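Local coordinates for pullulanase (Klebsiella oxytoca, PDB 2YOC), which hydrolyses the alpha-1,6-glucosidic linkages of pullulan and related alpha-glucans as a calcium-containing, secreted glycosyl hydrolase, at residues Y891-P903 against V918-K931. Numbering follows the deposited sequence.
Sequences YSLQDNNYNVGMP and VKEMVATPGEAELK
Tyr898 OH donates to Lys919 O over 3.0 Å, tying 891-903 to 918-931. The oxygen is approached from the side: the angle at it, from the carbonyl carbon to the hydroxyl, is 106°, and the hydroxyl lies slightly off the carbonyl plane. With CG anti to the backbone N (chi1 -179°), the tyrosine ring reaches across to the backbone of Lys919. Lys919 O and Thr924 OG1 both sit at the ring's edge, the latter 3.6 Å from Tyr898 CD2, while Trp827 of helix 826-833 meets the same ring edge-to-face.

Beside the tyrosine, the Lys919 chain crosses Asn899 at about a right angle, its CD and CE passing the amide oxygen. A bend at chi3 (75°) then carries Lys919 NZ to 3.5 Å from SE of selenomethionine 902.

The Asn896 amide is held through both its polar atoms: OD1 accepts from Tyr898 N at 3.2 Å, an Asx turn, and ND2 bonds to Leu870 O. The amide thus fixed rests against the Pro925 ring, with OD1 3.3 Å from Pro925 CD. A second Asx turn, Asp895 OD2 with Asn897 N, overlaps the first; Arg888 forms a salt bridge to the same carboxylate oxygen.

Farther along, the backbones close to 4.9 Å between the CA atoms of Asp895 and Gly926. Gly926 CA lies 3.4 Å from Gln894 O in a CA-H...O contact. Leu930 CD1 packs on Leu893 CB at 3.8 Å. Gly926 occupies the N-cap of helix 927-945, and its N donates to Glu929 OE1. Within the C-terminal pullulanase-type family region, the loop 891-903, with its consecutive Asx turns, packs along the loop joining helix 912-919 to helix 927-945 and along the N-capped first turn of the latter.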
ATOM      1  N   TYR B 891     -20.720  34.578 -30.649  1.00 81.33           N
ATOM      2  CA  TYR B 891     -22.110  34.366 -30.248  1.00 81.31           C
ATOM      3  C   TYR B 891     -23.107  34.261 -31.420  1.00 86.22           C
ATOM      4  O   TYR B 891     -24.289  33.971 -31.204  1.00 83.55           O
ATOM      5  CB  TYR B 891     -22.559  35.290 -29.087  1.00 82.85           C
ATOM      6  CG  TYR B 891     -22.007  34.864 -27.736  1.00 84.99           C
ATOM      7  CD1 TYR B 891     -22.553  33.783 -27.043  1.00 86.72           C
ATOM      8  CD2 TYR B 891     -20.935  35.537 -27.155  1.00 86.09           C
ATOM      9  CE1 TYR B 891     -22.017  33.355 -25.828  1.00 87.95           C
ATOM     10  CE2 TYR B 891     -20.400  35.131 -25.931  1.00 86.72           C
ATOM     11  CZ  TYR B 891     -20.936  34.032 -25.273  1.00 95.44           C
ATOM     12  OH  TYR B 891     -20.408  33.614 -24.067  1.00 92.73           O
ATOM     13  N   SER B 892     -22.604  34.425 -32.672  1.00 85.92           N
ATOM     14  CA  SER B 892     -23.394  34.274 -33.903  1.00 86.63           C
ATOM     15  C   SER B 892     -23.280  32.821 -34.432  1.00 89.92           C
ATOM     16  O   SER B 892     -23.840  32.492 -35.478  1.00 89.93           O
ATOM     17  CB  SER B 892     -22.953  35.283 -34.959  1.00 92.32           C
ATOM     18  OG  SER B 892     -21.942  34.768 -35.816  1.00105.57           O
ATOM     19  N   LEU B 893     -22.542  31.972 -33.685  1.00 85.79           N
ATOM     20  CA  LEU B 893     -22.282  30.539 -33.900  1.00 85.36           C
ATOM     21  C   LEU B 893     -21.878  30.127 -35.313  1.00 89.26           C
ATOM     22  O   LEU B 893     -22.586  29.358 -35.958  1.00 88.72           O
ATOM     23  CB  LEU B 893     -23.418  29.623 -33.373  1.00 84.64           C
ATOM     24  CG  LEU B 893     -24.188  29.978 -32.100  1.00 87.02           C
ATOM     25  CD1 LEU B 893     -25.035  28.778 -31.667  1.00 86.49           C
ATOM     26  CD2 LEU B 893     -23.256  30.408 -30.967  1.00 87.00           C
ATOM     27  N   GLN B 894     -20.751  30.622 -35.789  1.00 86.09           N
ATOM     28  CA  GLN B 894     -20.261  30.243 -37.110  1.00 86.59           C
ATOM     29  C   GLN B 894     -19.082  29.312 -36.941  1.00 89.32           C
ATOM     30  O   GLN B 894     -18.879  28.428 -37.776  1.00 90.45           O
ATOM     31  CB  GLN B 894     -19.878  31.481 -37.944  1.00 88.88           C
ATOM     32  CG  GLN B 894     -21.062  32.388 -38.304  1.00100.55           C
ATOM     33  CD  GLN B 894     -22.181  31.639 -38.995  1.00122.78           C
ATOM     34  OE1 GLN B 894     -23.300  31.540 -38.474  1.00110.98           O
ATOM     35  NE2 GLN B 894     -21.887  31.053 -40.161  1.00122.06           N
ATOM     36  N   ASP B 895     -18.318  29.507 -35.843  1.00 84.37           N
ATOM     37  CA  ASP B 895     -17.115  28.751 -35.475  1.00 84.44           C
ATOM     38  C   ASP B 895     -16.689  28.950 -34.003  1.00 86.34           C
ATOM     39  O   ASP B 895     -17.036  29.947 -33.364  1.00 85.46           O
ATOM     40  CB  ASP B 895     -15.939  29.114 -36.412  1.00 87.06           C
ATOM     41  CG  ASP B 895     -15.381  30.500 -36.173  1.00 93.24           C
ATOM     42  OD1 ASP B 895     -16.139  31.483 -36.348  1.00 91.72           O
ATOM     43  OD2 ASP B 895     -14.191  30.600 -35.798  1.00101.71           O
ATOM     44  N   ASN B 896     -15.861  28.019 -33.523  1.00 82.32           N
ATOM     45  CA  ASN B 896     -15.314  27.961 -32.177  1.00 81.11           C
ATOM     46  C   ASN B 896     -13.957  28.683 -32.068  1.00 84.13           C
ATOM     47  O   ASN B 896     -13.282  28.539 -31.036  1.00 83.07           O
ATOM     48  CB  ASN B 896     -15.172  26.491 -31.753  1.00 81.25           C
ATOM     49  CG  ASN B 896     -14.084  25.718 -32.478  1.00 99.50           C
ATOM     50  OD1 ASN B 896     -13.687  26.035 -33.618  1.00 93.40           O
ATOM     51  ND2 ASN B 896     -13.602  24.662 -31.837  1.00 85.46           N
ATOM     52  N   ASN B 897     -13.553  29.439 -33.123  1.00 79.20           N
ATOM     53  CA  ASN B 897     -12.293  30.191 -33.156  1.00 78.35           C
ATOM     54  C   ASN B 897     -11.056  29.265 -33.205  1.00 81.60           C
ATOM     55  O   ASN B 897      -9.948  29.643 -32.802  1.00 80.12           O
ATOM     56  CB  ASN B 897     -12.238  31.230 -32.009  1.00 75.85           C
ATOM     57  CG  ASN B 897     -11.258  32.348 -32.206  1.00102.72           C
ATOM     58  OD1 ASN B 897     -11.281  33.062 -33.213  1.00 98.46           O
ATOM     59  ND2 ASN B 897     -10.417  32.564 -31.204  1.00 95.36           N
ATOM     60  N   TYR B 898     -11.250  28.056 -33.736  1.00 79.37           N
ATOM     61  CA  TYR B 898     -10.156  27.096 -33.858  1.00 80.87           C
ATOM     62  C   TYR B 898      -9.358  27.394 -35.111  1.00 85.70           C
ATOM     63  O   TYR B 898      -9.933  27.890 -36.078  1.00 84.60           O
ATOM     64  CB  TYR B 898     -10.712  25.665 -33.862  1.00 82.83           C
ATOM     65  CG  TYR B 898      -9.685  24.554 -33.962  1.00 86.14           C
ATOM     66  CD1 TYR B 898      -8.970  24.135 -32.841  1.00 87.60           C
ATOM     67  CD2 TYR B 898      -9.500  23.855 -35.150  1.00 87.90           C
ATOM     68  CE1 TYR B 898      -8.062  23.077 -32.913  1.00 87.70           C
ATOM     69  CE2 TYR B 898      -8.598  22.793 -35.233  1.00 88.90           C
ATOM     70  CZ  TYR B 898      -7.881  22.408 -34.111  1.00 94.95           C
ATOM     71  OH  TYR B 898      -6.988  21.367 -34.193  1.00 97.32           O
ATOM     72  N   ASN B 899      -8.034  27.135 -35.081  1.00 85.18           N
ATOM     73  CA  ASN B 899      -7.112  27.368 -36.207  1.00 88.07           C
ATOM     74  C   ASN B 899      -7.315  28.770 -36.828  1.00 92.70           C
ATOM     75  O   ASN B 899      -7.901  28.930 -37.917  1.00 92.12           O
ATOM     76  CB  ASN B 899      -7.208  26.228 -37.245  1.00 91.79           C
ATOM     77  CG  ASN B 899      -6.269  26.339 -38.398  1.00118.52           C
ATOM     78  OD1 ASN B 899      -5.099  26.679 -38.249  1.00110.35           O
ATOM     79  ND2 ASN B 899      -6.785  26.069 -39.581  1.00120.71           N
ATOM     80  N   VAL B 900      -6.911  29.782 -36.049  1.00 88.24           N
ATOM     81  CA  VAL B 900      -7.015  31.193 -36.406  1.00 87.69           C
ATOM     82  C   VAL B 900      -5.625  31.808 -36.379  1.00 87.94           C
ATOM     83  O   VAL B 900      -5.485  33.023 -36.509  1.00 87.81           O
ATOM     84  CB  VAL B 900      -8.028  31.957 -35.515  1.00 91.61           C
ATOM     85  CG1 VAL B 900      -9.447  31.454 -35.744  1.00 91.66           C
ATOM     86  CG2 VAL B 900      -7.654  31.894 -34.028  1.00 90.22           C
ATOM     87  N   GLY B 901      -4.618  30.950 -36.220  1.00 81.89           N
ATOM     88  CA  GLY B 901      -3.212  31.332 -36.175  1.00 81.51           C
ATOM     89  C   GLY B 901      -2.399  30.534 -35.178  1.00 84.94           C
ATOM     90  O   GLY B 901      -2.957  29.842 -34.322  1.00 81.52           O
HETATM   91  N   MSE B 902      -1.072  30.622 -35.284  1.00 85.78           N
HETATM   92  CA  MSE B 902      -0.197  29.945 -34.336  1.00 87.34           C
HETATM   93  C   MSE B 902      -0.251  30.747 -33.035  1.00 95.34           C
HETATM   94  O   MSE B 902      -0.232  31.971 -33.105  1.00 96.01           O
HETATM   95  CB  MSE B 902       1.258  29.858 -34.856  1.00 90.99           C
HETATM   96  CG  MSE B 902       1.462  28.912 -36.041  1.00 99.45           C
HETATM   97 SE   MSE B 902       0.682  27.113 -35.869  1.00107.60          SE
HETATM   98  CE  MSE B 902       2.012  26.259 -34.740  1.00102.50           C
ATOM     99  N   PRO B 903      -0.369  30.115 -31.848  1.00 94.35           N
ATOM    100  CA  PRO B 903      -0.430  30.904 -30.596  1.00 93.83           C
ATOM    101  C   PRO B 903       0.905  31.577 -30.235  1.00100.44           C
ATOM    102  O   PRO B 903       1.897  31.370 -30.947  1.00101.32           O
ATOM    103  CB  PRO B 903      -0.862  29.870 -29.563  1.00 94.23           C
ATOM    104  CG  PRO B 903      -0.371  28.576 -30.082  1.00 99.08           C
ATOM    105  CD  PRO B 903      -0.418  28.662 -31.577  1.00 96.08           C
ATOM    106  N   VAL B 918      -1.561  17.769 -34.941  1.00 79.09           N
ATOM    107  CA  VAL B 918      -2.956  17.614 -34.544  1.00 79.05           C
ATOM    108  C   VAL B 918      -3.971  18.557 -35.201  1.00 86.31           C
ATOM    109  O   VAL B 918      -5.145  18.200 -35.323  1.00 86.44           O
ATOM    110  CB  VAL B 918      -3.100  17.592 -32.992  1.00 81.27           C
ATOM    111  CG1 VAL B 918      -2.133  16.585 -32.350  1.00 80.32           C
ATOM    112  CG2 VAL B 918      -2.934  18.989 -32.381  1.00 80.39           C
ATOM    113  N   LYS B 919      -3.528  19.772 -35.550  1.00 84.55           N
ATOM    114  CA  LYS B 919      -4.348  20.857 -36.071  1.00 85.40           C
ATOM    115  C   LYS B 919      -5.314  20.433 -37.164  1.00 93.77           C
ATOM    116  O   LYS B 919      -6.519  20.686 -37.059  1.00 92.89           O
ATOM    117  CB  LYS B 919      -3.456  22.031 -36.516  1.00 88.06           C
ATOM    118  CG  LYS B 919      -4.163  23.379 -36.581  1.00 98.77           C
ATOM    119  CD  LYS B 919      -3.177  24.533 -36.645  1.00110.86           C
ATOM    120  CE  LYS B 919      -2.504  24.718 -37.994  1.00122.03           C
ATOM    121  NZ  LYS B 919      -1.766  26.010 -38.076  1.00127.37           N
ATOM    122  N   GLU B 920      -4.789  19.757 -38.194  1.00 94.34           N
ATOM    123  CA  GLU B 920      -5.591  19.348 -39.337  1.00 95.84           C
ATOM    124  C   GLU B 920      -6.265  17.979 -39.201  1.00100.63           C
ATOM    125  O   GLU B 920      -7.036  17.605 -40.094  1.00100.98           O
ATOM    126  CB  GLU B 920      -4.797  19.516 -40.647  1.00 98.57           C
ATOM    127  CG  GLU B 920      -4.730  20.956 -41.154  1.00109.40           C
ATOM    128  CD  GLU B 920      -3.956  21.955 -40.310  1.00133.20           C
ATOM    129  OE1 GLU B 920      -2.777  21.682 -39.979  1.00112.16           O
ATOM    130  OE2 GLU B 920      -4.539  23.013 -39.974  1.00136.03           O
HETATM  131  N   MSE B 921      -6.040  17.263 -38.064  1.00 96.14           N
HETATM  132  CA  MSE B 921      -6.639  15.938 -37.833  1.00 95.48           C
HETATM  133  C   MSE B 921      -8.148  15.908 -38.031  1.00103.66           C
HETATM  134  O   MSE B 921      -8.661  14.976 -38.661  1.00106.31           O
HETATM  135  CB  MSE B 921      -6.240  15.332 -36.490  1.00 95.36           C
HETATM  136  CG  MSE B 921      -4.765  15.007 -36.411  1.00101.65           C
HETATM  137 SE   MSE B 921      -4.349  13.663 -35.095  1.00108.55          SE
HETATM  138  CE  MSE B 921      -5.216  14.549 -33.506  1.00103.88           C
ATOM    139  N   VAL B 922      -8.848  16.952 -37.557  1.00 99.42           N
ATOM    140  CA  VAL B 922     -10.284  17.045 -37.755  1.00 99.85           C
ATOM    141  C   VAL B 922     -10.784  18.448 -38.097  1.00102.50           C
ATOM    142  O   VAL B 922     -10.175  19.439 -37.696  1.00100.53           O
ATOM    143  CB  VAL B 922     -11.126  16.261 -36.707  1.00104.14           C
ATOM    144  CG1 VAL B 922     -11.807  17.185 -35.694  1.00102.43           C
ATOM    145  CG2 VAL B 922     -12.135  15.331 -37.392  1.00105.09           C
ATOM    146  N   ALA B 923     -11.888  18.505 -38.877  1.00100.35           N
ATOM    147  CA  ALA B 923     -12.583  19.705 -39.352  1.00100.49           C
ATOM    148  C   ALA B 923     -12.935  20.673 -38.231  1.00103.04           C
ATOM    149  O   ALA B 923     -13.107  20.247 -37.086  1.00103.19           O
ATOM    150  CB  ALA B 923     -13.849  19.301 -40.090  1.00101.97           C
ATOM    151  N   THR B 924     -13.054  21.976 -38.558  1.00 97.62           N
ATOM    152  CA  THR B 924     -13.409  23.018 -37.583  1.00 94.92           C
ATOM    153  C   THR B 924     -14.935  23.046 -37.404  1.00 96.33           C
ATOM    154  O   THR B 924     -15.659  23.023 -38.409  1.00 96.55           O
ATOM    155  CB  THR B 924     -12.796  24.377 -37.992  1.00 99.63           C
ATOM    156  OG1 THR B 924     -11.396  24.192 -38.220  1.00106.24           O
ATOM    157  CG2 THR B 924     -12.993  25.480 -36.943  1.00 91.23           C
ATOM    158  N   PRO B 925     -15.439  23.100 -36.137  1.00 89.79           N
ATOM    159  CA  PRO B 925     -16.894  23.161 -35.919  1.00 88.04           C
ATOM    160  C   PRO B 925     -17.572  24.351 -36.599  1.00 90.59           C
ATOM    161  O   PRO B 925     -16.952  25.403 -36.782  1.00 90.23           O
ATOM    162  CB  PRO B 925     -17.011  23.303 -34.401  1.00 88.15           C
ATOM    163  CG  PRO B 925     -15.758  22.763 -33.863  1.00 92.54           C
ATOM    164  CD  PRO B 925     -14.714  23.111 -34.851  1.00 89.75           C
ATOM    165  N   GLY B 926     -18.833  24.149 -36.970  1.00 85.75           N
ATOM    166  CA  GLY B 926     -19.693  25.138 -37.611  1.00 85.49           C
ATOM    167  C   GLY B 926     -21.008  25.289 -36.876  1.00 89.52           C
ATOM    168  O   GLY B 926     -21.226  24.637 -35.846  1.00 89.69           O
ATOM    169  N   GLU B 927     -21.913  26.136 -37.397  1.00 84.59           N
ATOM    170  CA  GLU B 927     -23.214  26.394 -36.764  1.00 82.60           C
ATOM    171  C   GLU B 927     -23.876  25.142 -36.198  1.00 86.35           C
ATOM    172  O   GLU B 927     -24.425  25.195 -35.095  1.00 85.87           O
ATOM    173  CB  GLU B 927     -24.153  27.122 -37.733  1.00 84.18           C
ATOM    174  CG  GLU B 927     -25.363  27.770 -37.086  1.00 87.03           C
ATOM    175  CD  GLU B 927     -26.253  28.547 -38.041  1.00103.49           C
ATOM    176  OE1 GLU B 927     -25.715  29.164 -38.993  1.00 90.54           O
ATOM    177  OE2 GLU B 927     -27.490  28.542 -37.836  1.00 88.18           O
ATOM    178  N   ALA B 928     -23.793  24.010 -36.945  1.00 82.59           N
ATOM    179  CA  ALA B 928     -24.383  22.718 -36.587  1.00 82.02           C
ATOM    180  C   ALA B 928     -23.778  22.079 -35.336  1.00 85.81           C
ATOM    181  O   ALA B 928     -24.517  21.608 -34.461  1.00 85.72           O
ATOM    182  CB  ALA B 928     -24.277  21.763 -37.752  1.00 83.75           C
ATOM    183  N   GLU B 929     -22.448  22.072 -35.254  1.00 81.73           N
ATOM    184  CA  GLU B 929     -21.712  21.474 -34.150  1.00 81.96           C
ATOM    185  C   GLU B 929     -21.891  22.289 -32.869  1.00 87.77           C
ATOM    186  O   GLU B 929     -22.164  21.714 -31.802  1.00 87.45           O
ATOM    187  CB  GLU B 929     -20.227  21.285 -34.512  1.00 84.00           C
ATOM    188  CG  GLU B 929     -19.964  20.294 -35.654  1.00 96.63           C
ATOM    189  CD  GLU B 929     -20.369  20.681 -37.072  1.00110.73           C
ATOM    190  OE1 GLU B 929     -19.749  21.604 -37.647  1.00110.26           O
ATOM    191  OE2 GLU B 929     -21.296  20.044 -37.620  1.00 95.31           O
ATOM    192  N   LEU B 930     -21.797  23.633 -32.981  1.00 83.63           N
ATOM    193  CA  LEU B 930     -21.984  24.541 -31.843  1.00 81.20           C
ATOM    194  C   LEU B 930     -23.399  24.380 -31.290  1.00 81.20           C
ATOM    195  O   LEU B 930     -23.550  24.236 -30.076  1.00 79.60           O
ATOM    196  CB  LEU B 930     -21.651  26.009 -32.212  1.00 81.43           C
ATOM    197  CG  LEU B 930     -20.326  26.215 -32.958  1.00 88.10           C
ATOM    198  CD1 LEU B 930     -20.165  27.621 -33.382  1.00 89.39           C
ATOM    199  CD2 LEU B 930     -19.118  25.797 -32.123  1.00 90.71           C
ATOM    200  N   LYS B 931     -24.410  24.285 -32.179  1.00 76.44           N
ATOM    201  CA  LYS B 931     -25.794  24.077 -31.773  1.00 75.74           C
ATOM    202  C   LYS B 931     -25.983  22.702 -31.080  1.00 77.21           C
ATOM    203  O   LYS B 931     -26.694  22.612 -30.078  1.00 75.07           O
ATOM    204  CB  LYS B 931     -26.749  24.273 -32.959  1.00 79.77           C
ATOM    205  CG  LYS B 931     -27.160  25.732 -33.180  1.00 90.12           C
ATOM    206  CD  LYS B 931     -28.139  25.896 -34.357  1.00 90.01           C
ATOM    207  CE  LYS B 931     -28.477  27.346 -34.647  1.00 85.63           C
ATOM    208  NZ  LYS B 931     -29.642  27.494 -35.569  1.00 88.35           N
TER